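Local coordinates for protein polyhedrin (Operophtera brumata cypovirus 19, PDB 5A99) that assembles from trimers into the polyhedra, the microcrystalline occlusion bodies of an insect cypovirus, which probably protect virus particles, at residues Y206-L209 / I210-D214. Residues are numbered along the deposited sequence; the frame is centred on the assembly and turned at random.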
ATOM      1  N   TYR A 206     -14.377  -5.673  11.560  1.00 11.40           N
ATOM      2  CA  TYR A 206     -14.594  -4.302  11.105  1.00 13.33           C
ATOM      3  C   TYR A 206     -13.448  -3.386  11.555  1.00  9.87           C
ATOM      4  O   TYR A 206     -12.818  -2.728  10.743  1.00  9.98           O
ATOM      5  CB  TYR A 206     -15.937  -3.745  11.611  1.00 11.35           C
ATOM      6  CG  TYR A 206     -15.980  -2.224  11.652  1.00 13.42           C
ATOM      7  CD1 TYR A 206     -15.881  -1.481  10.483  1.00 10.04           C
ATOM      8  CD2 TYR A 206     -16.108  -1.538  12.853  1.00 10.35           C
ATOM      9  CE1 TYR A 206     -15.916  -0.096  10.504  1.00  9.96           C
ATOM     10  CE2 TYR A 206     -16.136  -0.140  12.889  1.00 10.07           C
ATOM     11  CZ  TYR A 206     -16.038   0.569  11.705  1.00 11.59           C
ATOM     12  OH  TYR A 206     -16.067   1.940  11.722  1.00 14.50           O
ATOM     13  N   LYS A 207     -13.199  -3.324  12.853  1.00  6.88           N
ATOM     14  CA  LYS A 207     -12.187  -2.406  13.358  1.00 10.74           C
ATOM     15  C   LYS A 207     -10.807  -2.713  12.780  1.00 12.84           C
ATOM     16  O   LYS A 207     -10.049  -1.804  12.457  1.00 13.41           O
ATOM     17  CB  LYS A 207     -12.148  -2.433  14.887  1.00  9.43           C
ATOM     18  CG  LYS A 207     -11.085  -1.528  15.513  1.00 11.06           C
ATOM     19  CD  LYS A 207     -11.164  -0.097  15.022  1.00  7.72           C
ATOM     20  CE  LYS A 207     -12.489   0.555  15.332  1.00 11.41           C
ATOM     21  NZ  LYS A 207     -12.390   2.048  15.227  1.00 13.45           N
ATOM     22  N   THR A 208     -10.481  -3.992  12.649  1.00  8.87           N
ATOM     23  CA  THR A 208      -9.196  -4.380  12.095  1.00 12.46           C
ATOM     24  C   THR A 208      -9.011  -3.818  10.677  1.00 12.25           C
ATOM     25  O   THR A 208      -8.005  -3.168  10.397  1.00 12.88           O
ATOM     26  CB  THR A 208      -9.047  -5.901  12.069  1.00 13.25           C
ATOM     27  OG1 THR A 208      -9.042  -6.391  13.411  1.00 16.44           O
ATOM     28  CG2 THR A 208      -7.755  -6.309  11.397  1.00 11.40           C
ATOM     29  N   LEU A 209      -9.994  -4.064   9.808  1.00  7.56           N
ATOM     30  CA  LEU A 209      -9.962  -3.600   8.424  1.00 10.43           C
ATOM     31  C   LEU A 209     -10.018  -2.078   8.282  1.00 10.99           C
ATOM     32  O   LEU A 209      -9.256  -1.504   7.507  1.00 12.67           O
ATOM     33  CB  LEU A 209     -11.095  -4.250   7.614  1.00  8.77           C
ATOM     34  CG  LEU A 209     -10.975  -5.773   7.485  1.00 11.20           C
ATOM     35  CD1 LEU A 209     -12.177  -6.365   6.768  1.00 11.17           C
ATOM     36  CD2 LEU A 209      -9.679  -6.164   6.759  1.00 11.11           C
ATOM     37  N   ILE A 210     -10.892  -1.418   9.041  1.00  7.96           N
ATOM     38  CA  ILE A 210     -11.042   0.033   8.918  1.00  9.31           C
ATOM     39  C   ILE A 210      -9.773   0.770   9.351  1.00 12.52           C
ATOM     40  O   ILE A 210      -9.543   1.905   8.921  1.00  8.83           O
ATOM     41  CB  ILE A 210     -12.267   0.564   9.715  1.00  8.73           C
ATOM     42  CG1 ILE A 210     -12.805   1.859   9.102  1.00  8.45           C
ATOM     43  CG2 ILE A 210     -11.919   0.781  11.190  1.00  8.42           C
ATOM     44  CD1 ILE A 210     -13.252   1.744   7.656  1.00 12.20           C
ATOM     45  N   ARG A 211      -8.960   0.118  10.190  1.00 11.55           N
ATOM     46  CA  ARG A 211      -7.686   0.680  10.650  1.00 11.18           C
ATOM     47  C   ARG A 211      -6.472  -0.070  10.120  1.00 10.44           C
ATOM     48  O   ARG A 211      -5.385  -0.009  10.716  1.00 10.53           O
ATOM     49  CB  ARG A 211      -7.623   0.673  12.172  1.00  7.65           C
ATOM     50  CG  ARG A 211      -8.595   1.620  12.822  1.00  8.32           C
ATOM     51  CD  ARG A 211      -8.390   3.061  12.361  1.00 11.83           C
ATOM     52  NE  ARG A 211      -9.157   3.958  13.212  1.00  9.85           N
ATOM     53  CZ  ARG A 211      -8.697   4.469  14.347  1.00 10.87           C
ATOM     54  NH1 ARG A 211      -7.468   4.191  14.753  1.00 14.27           N
ATOM     55  NH2 ARG A 211      -9.463   5.254  15.082  1.00  9.08           N
ATOM     56  N   LEU A 212      -6.651  -0.785   9.016  1.00 11.01           N
ATOM     57  CA  LEU A 212      -5.577  -1.606   8.464  1.00 12.31           C
ATOM     58  C   LEU A 212      -4.408  -0.713   8.033  1.00 10.73           C
ATOM     59  O   LEU A 212      -3.231  -1.064   8.190  1.00 12.21           O
ATOM     60  CB  LEU A 212      -6.109  -2.427   7.282  1.00 11.81           C
ATOM     61  CG  LEU A 212      -5.403  -3.748   6.983  1.00 15.10           C
ATOM     62  CD1 LEU A 212      -5.401  -4.632   8.219  1.00 18.41           C
ATOM     63  CD2 LEU A 212      -6.053  -4.462   5.799  1.00 15.25           C
ATOM     64  N   ASN A 213      -4.747   0.447   7.487  1.00 10.68           N
ATOM     65  CA  ASN A 213      -3.765   1.473   7.140  1.00 11.04           C
ATOM     66  C   ASN A 213      -3.888   2.672   8.078  1.00 10.34           C
ATOM     67  O   ASN A 213      -3.864   3.826   7.649  1.00 10.00           O
ATOM     68  CB  ASN A 213      -3.975   1.924   5.702  1.00 12.78           C
ATOM     69  CG  ASN A 213      -3.862   0.784   4.719  1.00 13.68           C
ATOM     70  OD1 ASN A 213      -2.924  -0.016   4.782  1.00 16.47           O
ATOM     71  ND2 ASN A 213      -4.821   0.696   3.803  1.00 18.20           N
ATOM     72  N   ASP A 214      -4.024   2.368   9.361  1.00  9.31           N
ATOM     73  CA  ASP A 214      -4.166   3.360  10.419  1.00 12.65           C
ATOM     74  C   ASP A 214      -3.127   4.482  10.343  1.00 13.29           C
ATOM     75  O   ASP A 214      -3.455   5.657  10.470  1.00 16.10           O
ATOM     76  CB  ASP A 214      -4.050   2.642  11.768  1.00 13.69           C
ATOM     77  CG  ASP A 214      -4.097   3.589  12.930  1.00 13.63           C
ATOM     78  OD1 ASP A 214      -3.027   4.120  13.280  1.00 14.20           O
ATOM     79  OD2 ASP A 214      -5.202   3.815  13.471  1.00 15.92           O
TER
HETATM   80  O   HOH W   1     -11.910   3.783  12.921  1.00  9.07           O
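Tyr206 and Ile210 stand side by side on the last turn of the short helix 205-210, which unwinds at Arg211 into a type I beta turn reaching Asp214. The Tyr206 ring is swung along the helix toward Ile210 by a trans chi1 (157°): CE1 lies 3.8 Å from Ile210 CB, and Ile210 CG2 sits over one ring face, displaced toward the rim. The same methyl meets the aliphatic part of Lys207, whose chain folds at chi2 and chi3 and runs alongside Arg211, Lys207 CD 3.8 Å from Arg211 CG. Lys207 NZ stays 4.3 Å from Arg211 NE, and one water accepts a hydrogen bond from both; Glu146 of a neighbouring subunit forms a salt bridge with Lys207 NZ, which probably eases the proximity of like charges. At the helix end the backbone bonding shifts from an i to i+4 spacing, with a straight bond from Ile210 N to Tyr206 O, to i to i+3, where Leu212 N approaches Leu209 O from above the carbonyl plane at 3.1 Å. Leu209 and Leu212 point the same way, their CD2 methyls 4.1 Å apart, and each packs against its own counterpart in another subunit, joining the helix end to the trimer interface. Across the turn, Arg211 NH1, which also donates to Ser145 O of the same neighbouring subunit as Glu146, forms a salt bridge with Asp214 OD2 at 2.6 Å, the carboxylate oxygen lying 25° out of the guanidinium plane.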